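Local coordinates for penicillin binding protein 2X (Streptococcus thermophilus, PDB 5U47), which probably acts as a divisome transpeptidase that cross-links peptidoglycan strands during septal wall synthesis and is acylated by beta-lactams at an active-site serine, at residues 315-320 against 353-358; 422-427 against 540-545; 471-476 against 501-506. The protein carries 1 engineered substitution. One frame throughout, in Å; residues are numbered along the deposited sequence.

All three contacts belong to the transpeptidase domain and all are largely buried, though contact 3 also runs out to an exposed edge. Contacts 2 and 3 share an element, the five-stranded antiparallel sheet: contact 2 lays a helix against its strand 541-548, and contact 3 brings helix 463-478 to one of its two edge strands, 503-510. Contact 1 stands apart from that sheet: strand 316-318, half of a small two-stranded sheet, meets a helix start. The chemistry follows: contact 1 turns on hydroxyls and a helix cap, contact 2 on rings and aliphatic carbons, contact 3 on backbone oxygens with apolar cover. Contacts 1 and 3 touch through a probable hydrogen bond from Lys505 to Ser354.

Contact 1 (315-320 against 353-358); sequences ATYSNA and YSSNVG
Tyr317 reaches from strand 316-318 to the start of helix 356-366, where Ser354, Ser355 and Asn356 fit the SxN motif of penicillin-binding proteins. Its CG sits between the backbone N and the carbonyl carbon (chi1 70°), which carries the ring from CB across to the helix. CB and CG remain on the strand side; the far half of the ring does the touching. CE1 and CE2 both lie against Gly358, CE2 3.6 Å from its CA, and CE2 also passes Val357 CG1 at 4.1 Å. CZ lies 3.4 Å from Gly358 CA, where the lack of a side chain leaves room for the phenol. At the tip, Tyr317 OH donates to Ser355 OG over 2.8 Å, with the serine oxygen near the ring plane. Phe347 stacks on the ring.

Ser355 is the N-cap of the helix; its OG takes two donors, Tyr317 OH and Gly358 N, and bonds Asp332 as well. Ser354 closes the preceding helix in a Schellman motif, and its hydroxyl is hydrogen-bonded to Lys298 and Lys505; Lys298 also binds Asn356 OD1.

Asn319 packs its CA against Val357 CG1 at 4.2 Å. Its amide is held by Arg343 N and Asp332, and its ND2 comes within 4.2 Å of Tyr353 CE2, amide and ring planes 58° apart. A water bridges their polar ends, accepting from Asn319 ND2 at 3.2 Å and lying 3.0 Å from Tyr353 OH, itself bonded to Ser334.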
loop_
_atom_site.group_PDB
_atom_site.type_symbol
_atom_site.label_atom_id
_atom_site.label_comp_id
_atom_site.label_asym_id
_atom_site.label_seq_id
_atom_site.Cartn_x
_atom_site.Cartn_y
_atom_site.Cartn_z
ATOM N N ALA A 315 -6.195 10.689 -39.146
ATOM C CA ALA A 315 -5.300 11.755 -39.603
ATOM C C ALA A 315 -3.871 11.249 -39.503
ATOM O O ALA A 315 -3.542 10.466 -38.597
ATOM C CB ALA A 315 -5.483 13.015 -38.774
ATOM N N THR A 316 -3.022 11.663 -40.433
ATOM C CA THR A 316 -1.657 11.182 -40.435
ATOM C C THR A 316 -0.643 12.263 -40.159
ATOM O O THR A 316 -0.957 13.447 -40.175
ATOM C CB THR A 316 -1.324 10.473 -41.759
ATOM O OG1 THR A 316 -1.440 11.398 -42.842
ATOM C CG2 THR A 316 -2.273 9.288 -41.978
ATOM N N TYR A 317 0.583 11.830 -39.890
ATOM C CA TYR A 317 1.693 12.733 -39.611
ATOM C C TYR A 317 2.991 11.993 -39.904
ATOM O O TYR A 317 2.987 10.773 -40.084
ATOM C CB TYR A 317 1.663 13.191 -38.139
ATOM C CG TYR A 317 2.010 12.086 -37.159
ATOM C CD1 TYR A 317 1.044 11.198 -36.706
ATOM C CD2 TYR A 317 3.316 11.922 -36.703
ATOM C CE1 TYR A 317 1.364 10.183 -35.828
ATOM C CE2 TYR A 317 3.646 10.910 -35.821
ATOM C CZ TYR A 317 2.674 10.041 -35.394
ATOM O OH TYR A 317 3.010 9.031 -34.515
ATOM N N SER A 318 4.097 12.727 -39.938
ATOM C CA SER A 318 5.403 12.133 -40.162
ATOM C C SER A 318 6.287 12.338 -38.932
ATOM O O SER A 318 6.307 13.418 -38.350
ATOM C CB SER A 318 6.075 12.762 -41.381
ATOM O OG SER A 318 7.338 12.167 -41.586
ATOM N N ASN A 319 7.026 11.296 -38.549
ATOM C CA ASN A 319 7.961 11.387 -37.427
ATOM C C ASN A 319 9.396 11.565 -37.932
ATOM O O ASN A 319 10.340 11.516 -37.140
ATOM C CB ASN A 319 7.872 10.127 -36.551
ATOM C CG ASN A 319 8.307 8.861 -37.280
ATOM O OD1 ASN A 319 8.612 8.883 -38.478
ATOM N ND2 ASN A 319 8.338 7.745 -36.554
ATOM N N ALA A 320 9.545 11.809 -39.238
ATOM C CA ALA A 320 10.859 11.881 -39.875
ATOM C C ALA A 320 11.783 12.982 -39.377
ATOM O O ALA A 320 13.004 12.791 -39.334
ATOM C CB ALA A 320 10.694 11.995 -41.390
ATOM N N TYR A 353 2.516 2.329 -31.807
ATOM C CA TYR A 353 3.950 2.386 -32.010
ATOM C C TYR A 353 4.698 3.113 -30.904
ATOM O O TYR A 353 5.927 3.105 -30.869
ATOM C CB TYR A 353 4.179 3.103 -33.360
ATOM C CG TYR A 353 5.566 3.073 -33.936
ATOM C CD1 TYR A 353 6.039 1.930 -34.569
ATOM C CD2 TYR A 353 6.384 4.213 -33.927
ATOM C CE1 TYR A 353 7.300 1.892 -35.136
ATOM C CE2 TYR A 353 7.657 4.191 -34.505
ATOM C CZ TYR A 353 8.104 3.020 -35.101
ATOM O OH TYR A 353 9.350 2.954 -35.687
ATOM N N SER A 354 3.950 3.734 -29.998
ATOM C CA SER A 354 4.504 4.536 -28.916
ATOM C C SER A 354 5.367 5.680 -29.490
ATOM O O SER A 354 6.493 5.910 -29.057
ATOM C CB SER A 354 5.276 3.682 -27.925
ATOM O OG SER A 354 5.358 4.348 -26.664
ATOM N N SER A 355 4.796 6.402 -30.447
ATOM C CA SER A 355 5.451 7.549 -31.061
ATOM C C SER A 355 5.358 8.794 -30.179
ATOM O O SER A 355 4.270 9.327 -29.983
ATOM C CB SER A 355 4.812 7.851 -32.421
ATOM O OG SER A 355 5.316 9.060 -32.983
ATOM N N ASN A 356 6.498 9.243 -29.650
ATOM C CA ASN A 356 6.563 10.484 -28.860
ATOM C C ASN A 356 6.122 11.702 -29.681
ATOM O O ASN A 356 5.496 12.627 -29.151
ATOM C CB ASN A 356 7.982 10.760 -28.362
ATOM C CG ASN A 356 8.411 9.848 -27.248
ATOM O OD1 ASN A 356 7.615 9.113 -26.658
ATOM N ND2 ASN A 356 9.682 9.915 -26.927
ATOM N N VAL A 357 6.469 11.704 -30.966
ATOM C CA VAL A 357 6.116 12.798 -31.874
ATOM C C VAL A 357 4.601 12.896 -32.039
ATOM O O VAL A 357 4.019 13.982 -31.911
ATOM C CB VAL A 357 6.789 12.617 -33.254
ATOM C CG1 VAL A 357 6.281 13.642 -34.249
ATOM C CG2 VAL A 357 8.311 12.694 -33.130
ATOM N N GLY A 358 3.969 11.758 -32.314
ATOM C CA GLY A 358 2.525 11.705 -32.490
ATOM C C GLY A 358 1.799 12.167 -31.240
ATOM O O GLY A 358 0.818 12.908 -31.314
HETATM O O HOH W 1 9.255 4.992 -37.836
#

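Contact 2 (422-427 against 540-545); sequences AFTAIS and EYIMYV
Phe423 drives its ring edge into one face of Tyr544 in a T-shaped stack, with the two planes 69° apart and the ring centroids separated by 5.4 Å. The leading atom is Phe423 CE2, which stands above the tyrosine ring but toward its rim, closest to Tyr544 CD1 at 3.7 Å. With CG anti to the backbone N (chi1 180°), the Tyr544 ring is carried to the Phe423 side; its hydroxyl is bonded to that of Tyr291.

Two residues back along the strand, Ile542 rises on the same face of the sheet and packs against the helix. Its two branches divide the work. CG2 lies 4.3 Å from Phe423 CB, while the longer arm carries CD1 up to the last turn, where it comes within 3.3 Å of Ser427 OG and 4.1 Å of Thr424 CA. Ser427 OG is hydrogen-bonded to Ala253 O, so the methyl covers a polar atom that is already engaged. No hydrogen bond joins the helix and the strand directly.

The short segments run at 144° to each other, closer to antiparallel than to perpendicular, with axes 9.7 Å apart. On the other face of the strand Tyr541, Met543 and Val545 meet helix 558-572, so the sheet is covered on both faces, the helix-sheet-helix layering of the penicillin-binding protein and serine beta-lactamase fold.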
loop_
_atom_site.group_PDB
_atom_site.type_symbol
_atom_site.label_atom_id
_atom_site.label_comp_id
_atom_site.label_asym_id
_atom_site.label_seq_id
_atom_site.Cartn_x
_atom_site.Cartn_y
_atom_site.Cartn_z
ATOM N N ALA A 422 -4.744 6.694 -11.480
ATOM C CA ALA A 422 -5.093 7.229 -12.803
ATOM C C ALA A 422 -5.640 6.125 -13.693
ATOM O O ALA A 422 -6.641 6.333 -14.402
ATOM C CB ALA A 422 -3.879 7.886 -13.448
ATOM N N PHE A 423 -4.997 4.945 -13.640
ATOM C CA PHE A 423 -5.451 3.810 -14.441
ATOM C C PHE A 423 -6.881 3.373 -14.101
ATOM O O PHE A 423 -7.597 2.873 -14.983
ATOM C CB PHE A 423 -4.522 2.591 -14.322
ATOM C CG PHE A 423 -3.137 2.788 -14.910
ATOM C CD1 PHE A 423 -2.949 3.440 -16.125
ATOM C CD2 PHE A 423 -2.033 2.231 -14.285
ATOM C CE1 PHE A 423 -1.667 3.581 -16.676
ATOM C CE2 PHE A 423 -0.756 2.373 -14.828
ATOM C CZ PHE A 423 -0.579 3.054 -16.018
ATOM N N THR A 424 -7.317 3.566 -12.853
ATOM C CA THR A 424 -8.670 3.149 -12.509
ATOM C C THR A 424 -9.732 3.905 -13.319
ATOM O O THR A 424 -10.781 3.343 -13.579
ATOM C CB THR A 424 -9.026 3.271 -10.997
ATOM O OG1 THR A 424 -8.931 4.639 -10.579
ATOM C CG2 THR A 424 -8.145 2.434 -10.162
ATOM N N ALA A 425 -9.480 5.166 -13.700
ATOM C CA ALA A 425 -10.462 5.930 -14.467
ATOM C C ALA A 425 -10.593 5.335 -15.872
ATOM O O ALA A 425 -11.661 5.308 -16.452
ATOM C CB ALA A 425 -10.077 7.393 -14.540
ATOM N N ILE A 426 -9.491 4.826 -16.400
ATOM C CA ILE A 426 -9.501 4.193 -17.707
ATOM C C ILE A 426 -10.282 2.879 -17.650
ATOM O O ILE A 426 -11.078 2.608 -18.545
ATOM C CB ILE A 426 -8.065 3.947 -18.184
ATOM C CG1 ILE A 426 -7.292 5.271 -18.275
ATOM C CG2 ILE A 426 -8.049 3.195 -19.520
ATOM C CD1 ILE A 426 -7.786 6.229 -19.333
ATOM N N SER A 427 -10.053 2.092 -16.595
ATOM C CA SER A 427 -10.675 0.781 -16.397
ATOM C C SER A 427 -12.108 0.810 -15.870
ATOM O O SER A 427 -12.820 -0.197 -15.968
ATOM C CB SER A 427 -9.867 -0.050 -15.376
ATOM O OG SER A 427 -10.127 0.385 -14.014
ATOM N N GLU A 540 -11.772 -6.330 -15.477
ATOM C CA GLU A 540 -11.909 -6.923 -14.161
ATOM C C GLU A 540 -10.654 -6.646 -13.353
ATOM O O GLU A 540 -10.750 -6.342 -12.161
ATOM C CB GLU A 540 -12.130 -8.432 -14.259
ATOM C CG GLU A 540 -13.398 -8.851 -14.997
ATOM C CD GLU A 540 -14.668 -8.573 -14.214
ATOM O OE1 GLU A 540 -14.600 -8.419 -12.974
ATOM O OE2 GLU A 540 -15.747 -8.536 -14.837
ATOM N N TYR A 541 -9.499 -6.735 -14.004
ATOM C CA TYR A 541 -8.210 -6.546 -13.369
ATOM C C TYR A 541 -7.280 -5.613 -14.164
ATOM O O TYR A 541 -7.330 -5.542 -15.410
ATOM C CB TYR A 541 -7.506 -7.917 -13.147
ATOM C CG TYR A 541 -8.384 -8.857 -12.377
ATOM C CD1 TYR A 541 -8.640 -8.654 -11.018
ATOM C CD2 TYR A 541 -9.038 -9.891 -13.010
ATOM C CE1 TYR A 541 -9.504 -9.485 -10.323
ATOM C CE2 TYR A 541 -9.905 -10.713 -12.323
ATOM C CZ TYR A 541 -10.136 -10.511 -10.995
ATOM O OH TYR A 541 -11.000 -11.353 -10.349
ATOM N N ILE A 542 -6.460 -4.887 -13.408
ATOM C CA ILE A 542 -5.423 -4.016 -13.929
ATOM C C ILE A 542 -4.116 -4.558 -13.340
ATOM O O ILE A 542 -4.055 -4.906 -12.145
ATOM C CB ILE A 542 -5.533 -2.561 -13.403
ATOM C CG1 ILE A 542 -6.868 -1.925 -13.778
ATOM C CG2 ILE A 542 -4.391 -1.697 -13.955
ATOM C CD1 ILE A 542 -7.179 -0.681 -12.948
ATOM N N MET A 543 -3.084 -4.620 -14.163
ATOM C CA MET A 543 -1.765 -4.999 -13.684
ATOM C C MET A 543 -0.748 -3.986 -14.195
ATOM O O MET A 543 -0.795 -3.571 -15.359
ATOM C CB MET A 543 -1.406 -6.410 -14.117
ATOM C CG MET A 543 -0.119 -6.898 -13.497
ATOM S SD MET A 543 0.106 -8.666 -13.749
ATOM C CE MET A 543 1.522 -8.919 -12.691
ATOM N N TYR A 544 0.171 -3.593 -13.328
ATOM C CA TYR A 544 1.220 -2.623 -13.676
ATOM C C TYR A 544 2.555 -3.181 -13.240
ATOM O O TYR A 544 2.726 -3.552 -12.067
ATOM C CB TYR A 544 0.916 -1.292 -12.996
ATOM C CG TYR A 544 1.892 -0.159 -13.224
ATOM C CD1 TYR A 544 2.280 0.216 -14.505
ATOM C CD2 TYR A 544 2.311 0.631 -12.173
ATOM C CE1 TYR A 544 3.127 1.295 -14.716
ATOM C CE2 TYR A 544 3.170 1.708 -12.376
ATOM C CZ TYR A 544 3.563 2.044 -13.648
ATOM O OH TYR A 544 4.412 3.117 -13.854
ATOM N N VAL A 545 3.504 -3.226 -14.173
ATOM C CA VAL A 545 4.828 -3.785 -13.924
ATOM C C VAL A 545 5.893 -2.816 -14.365
ATOM O O VAL A 545 5.740 -2.181 -15.415
ATOM C CB VAL A 545 4.995 -5.115 -14.693
ATOM C CG1 VAL A 545 6.372 -5.724 -14.459
ATOM C CG2 VAL A 545 3.911 -6.088 -14.283
#

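Contact 3 (471-476 against 501-506); sequences NYMISV and DVTVKS. Engineered in segment 501-506: Thr503 (natural residue Ala). With ACT (acetate ion), chain D.
Met473 O accepts from Val504 N at 3.2 Å, so that helix 463-478 is bonded directly by main chain to an edge strand of the sheet. The N-H points almost straight at the oxygen (166°), yet the nitrogen sits well above the carbonyl plane. Around this bond the packing is tight: Val504 O is covered by Val476 CB at 3.4 Å, and the close fit also brings Met473 O and Val504 O, two acceptors with no bond between them, near each other. The methionine chain bends at its last torsion (chi3 74°), bringing CE to 3.5 Å from Thr503 CG2 and on to Lys505 CB. Thr503 is an engineered residue; its hydroxyl is bonded to Ser536 and to Arg470 O. Val476 CG2 lies across the aliphatic part of Lys505, 4.0 Å from CD.

In the loop leading into the strand the fit slackens. Ile474 CD1 rests on Asp501 CB at 4.0 Å, and that aspartate is exposed. Here a water takes the place of a direct link, donating to Ile474 O at 2.9 Å and to Val502 O at 2.6 Å. Ser475, turned away from the strand, gives its OG proton to an acetate, probably from the crystallisation liquor, that Thr478 also binds.

At the tight end the lysine chain, bent at chi2 and chi4, curls back so that NZ donates to Ser506 O; NZ is also bonded to Ser354 OG, and Ser506 OG to Thr484. Lys505 and Ser506 on this edge strand fit the K(S/T)G motif that borders the active site in penicillin-binding transpeptidases.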
loop_
_atom_site.group_PDB
_atom_site.type_symbol
_atom_site.label_atom_id
_atom_site.label_comp_id
_atom_site.label_asym_id
_atom_site.label_seq_id
_atom_site.Cartn_x
_atom_site.Cartn_y
_atom_site.Cartn_z
ATOM N N ASN A 471 -9.907 0.378 -26.301
ATOM C CA ASN A 471 -9.920 -0.284 -27.600
ATOM C C ASN A 471 -8.640 0.040 -28.400
ATOM O O ASN A 471 -8.039 -0.861 -28.976
ATOM C CB ASN A 471 -11.172 0.053 -28.394
ATOM C CG ASN A 471 -11.200 -0.663 -29.733
ATOM O OD1 ASN A 471 -11.087 -1.888 -29.790
ATOM N ND2 ASN A 471 -11.319 0.097 -30.812
ATOM N N TYR A 472 -8.204 1.299 -28.416
ATOM C CA TYR A 472 -6.948 1.641 -29.114
ATOM C C TYR A 472 -5.770 0.883 -28.500
ATOM O O TYR A 472 -4.851 0.476 -29.208
ATOM C CB TYR A 472 -6.666 3.155 -29.117
ATOM C CG TYR A 472 -7.631 3.961 -29.961
ATOM C CD1 TYR A 472 -7.750 3.723 -31.323
ATOM C CD2 TYR A 472 -8.386 4.993 -29.415
ATOM C CE1 TYR A 472 -8.625 4.459 -32.115
ATOM C CE2 TYR A 472 -9.261 5.726 -30.195
ATOM C CZ TYR A 472 -9.372 5.455 -31.542
ATOM O OH TYR A 472 -10.233 6.186 -32.318
ATOM N N MET A 473 -5.822 0.671 -27.191
ATOM C CA MET A 473 -4.769 -0.075 -26.473
ATOM C C MET A 473 -4.685 -1.569 -26.831
ATOM O O MET A 473 -3.667 -2.211 -26.555
ATOM C CB MET A 473 -4.923 0.108 -24.955
ATOM C CG MET A 473 -4.505 1.481 -24.460
ATOM S SD MET A 473 -4.973 1.805 -22.742
ATOM C CE MET A 473 -3.800 0.785 -21.859
ATOM N N ILE A 474 -5.734 -2.139 -27.423
ATOM C CA ILE A 474 -5.674 -3.537 -27.876
ATOM C C ILE A 474 -4.619 -3.652 -28.988
ATOM O O ILE A 474 -3.817 -4.607 -29.023
ATOM C CB ILE A 474 -7.039 -4.045 -28.403
ATOM C CG1 ILE A 474 -8.062 -4.160 -27.258
ATOM C CG2 ILE A 474 -6.891 -5.388 -29.121
ATOM C CD1 ILE A 474 -9.470 -4.474 -27.719
ATOM N N SER A 475 -4.617 -2.669 -29.886
ATOM C CA SER A 475 -3.690 -2.667 -31.026
ATOM C C SER A 475 -2.228 -2.586 -30.638
ATOM O O SER A 475 -1.369 -3.042 -31.385
ATOM C CB SER A 475 -4.043 -1.567 -32.035
ATOM O OG SER A 475 -5.330 -1.800 -32.566
ATOM N N VAL A 476 -1.929 -2.001 -29.484
ATOM C CA VAL A 476 -0.550 -1.985 -29.014
ATOM C C VAL A 476 -0.034 -3.430 -28.992
ATOM O O VAL A 476 1.128 -3.690 -29.288
ATOM C CB VAL A 476 -0.451 -1.383 -27.595
ATOM C CG1 VAL A 476 0.956 -1.552 -27.041
ATOM C CG2 VAL A 476 -0.852 0.083 -27.613
ATOM N N ASP A 501 -9.377 -10.341 -25.209
ATOM C CA ASP A 501 -8.728 -9.169 -25.764
ATOM C C ASP A 501 -8.104 -8.491 -24.542
ATOM O O ASP A 501 -8.740 -8.397 -23.480
ATOM C CB ASP A 501 -9.723 -8.204 -26.405
ATOM C CG ASP A 501 -10.267 -8.696 -27.732
ATOM O OD1 ASP A 501 -9.588 -9.466 -28.458
ATOM O OD2 ASP A 501 -11.384 -8.271 -28.065
ATOM N N VAL A 502 -6.876 -8.017 -24.692
ATOM C CA VAL A 502 -6.169 -7.398 -23.588
ATOM C C VAL A 502 -5.763 -5.984 -23.977
ATOM O O VAL A 502 -5.168 -5.751 -25.025
ATOM C CB VAL A 502 -4.912 -8.191 -23.192
ATOM C CG1 VAL A 502 -4.383 -7.697 -21.857
ATOM C CG2 VAL A 502 -5.208 -9.695 -23.094
ATOM N N THR A 503 -6.103 -5.060 -23.108
ATOM C CA THR A 503 -5.811 -3.636 -23.261
ATOM C C THR A 503 -4.430 -3.402 -22.648
ATOM O O THR A 503 -4.241 -3.569 -21.432
ATOM C CB THR A 503 -6.938 -2.844 -22.557
ATOM O OG1 THR A 503 -8.030 -2.721 -23.476
ATOM C CG2 THR A 503 -6.508 -1.458 -22.074
ATOM N N VAL A 504 -3.450 -3.040 -23.477
ATOM C CA VAL A 504 -2.105 -2.858 -22.969
ATOM C C VAL A 504 -1.418 -1.598 -23.478
ATOM O O VAL A 504 -1.777 -1.063 -24.525
ATOM C CB VAL A 504 -1.240 -4.066 -23.358
ATOM C CG1 VAL A 504 -1.838 -5.353 -22.795
ATOM C CG2 VAL A 504 -1.134 -4.178 -24.884
ATOM N N LYS A 505 -0.433 -1.131 -22.714
ATOM C CA LYS A 505 0.446 -0.038 -23.143
ATOM C C LYS A 505 1.776 -0.226 -22.460
ATOM O O LYS A 505 1.849 -0.375 -21.240
ATOM C CB LYS A 505 -0.107 1.349 -22.826
ATOM C CG LYS A 505 0.774 2.494 -23.375
ATOM C CD LYS A 505 0.836 2.512 -24.910
ATOM C CE LYS A 505 1.792 3.565 -25.440
ATOM N NZ LYS A 505 3.214 3.117 -25.408
ATOM N N SER A 506 2.829 -0.197 -23.249
ATOM C CA SER A 506 4.163 -0.353 -22.755
ATOM C C SER A 506 4.743 0.997 -22.539
ATOM O O SER A 506 4.267 2.010 -23.074
ATOM C CB SER A 506 5.043 -1.042 -23.820
ATOM O OG SER A 506 5.040 -0.280 -25.027
HETATM C C ACT D . -4.704 -4.420 -35.314
HETATM O O ACT D . -5.101 -3.451 -34.638
HETATM O OXT ACT D . -4.684 -5.582 -34.849
HETATM C CH3 ACT D . -4.252 -4.180 -36.729
HETATM O O HOH W 2 -3.832 -6.714 -27.083
#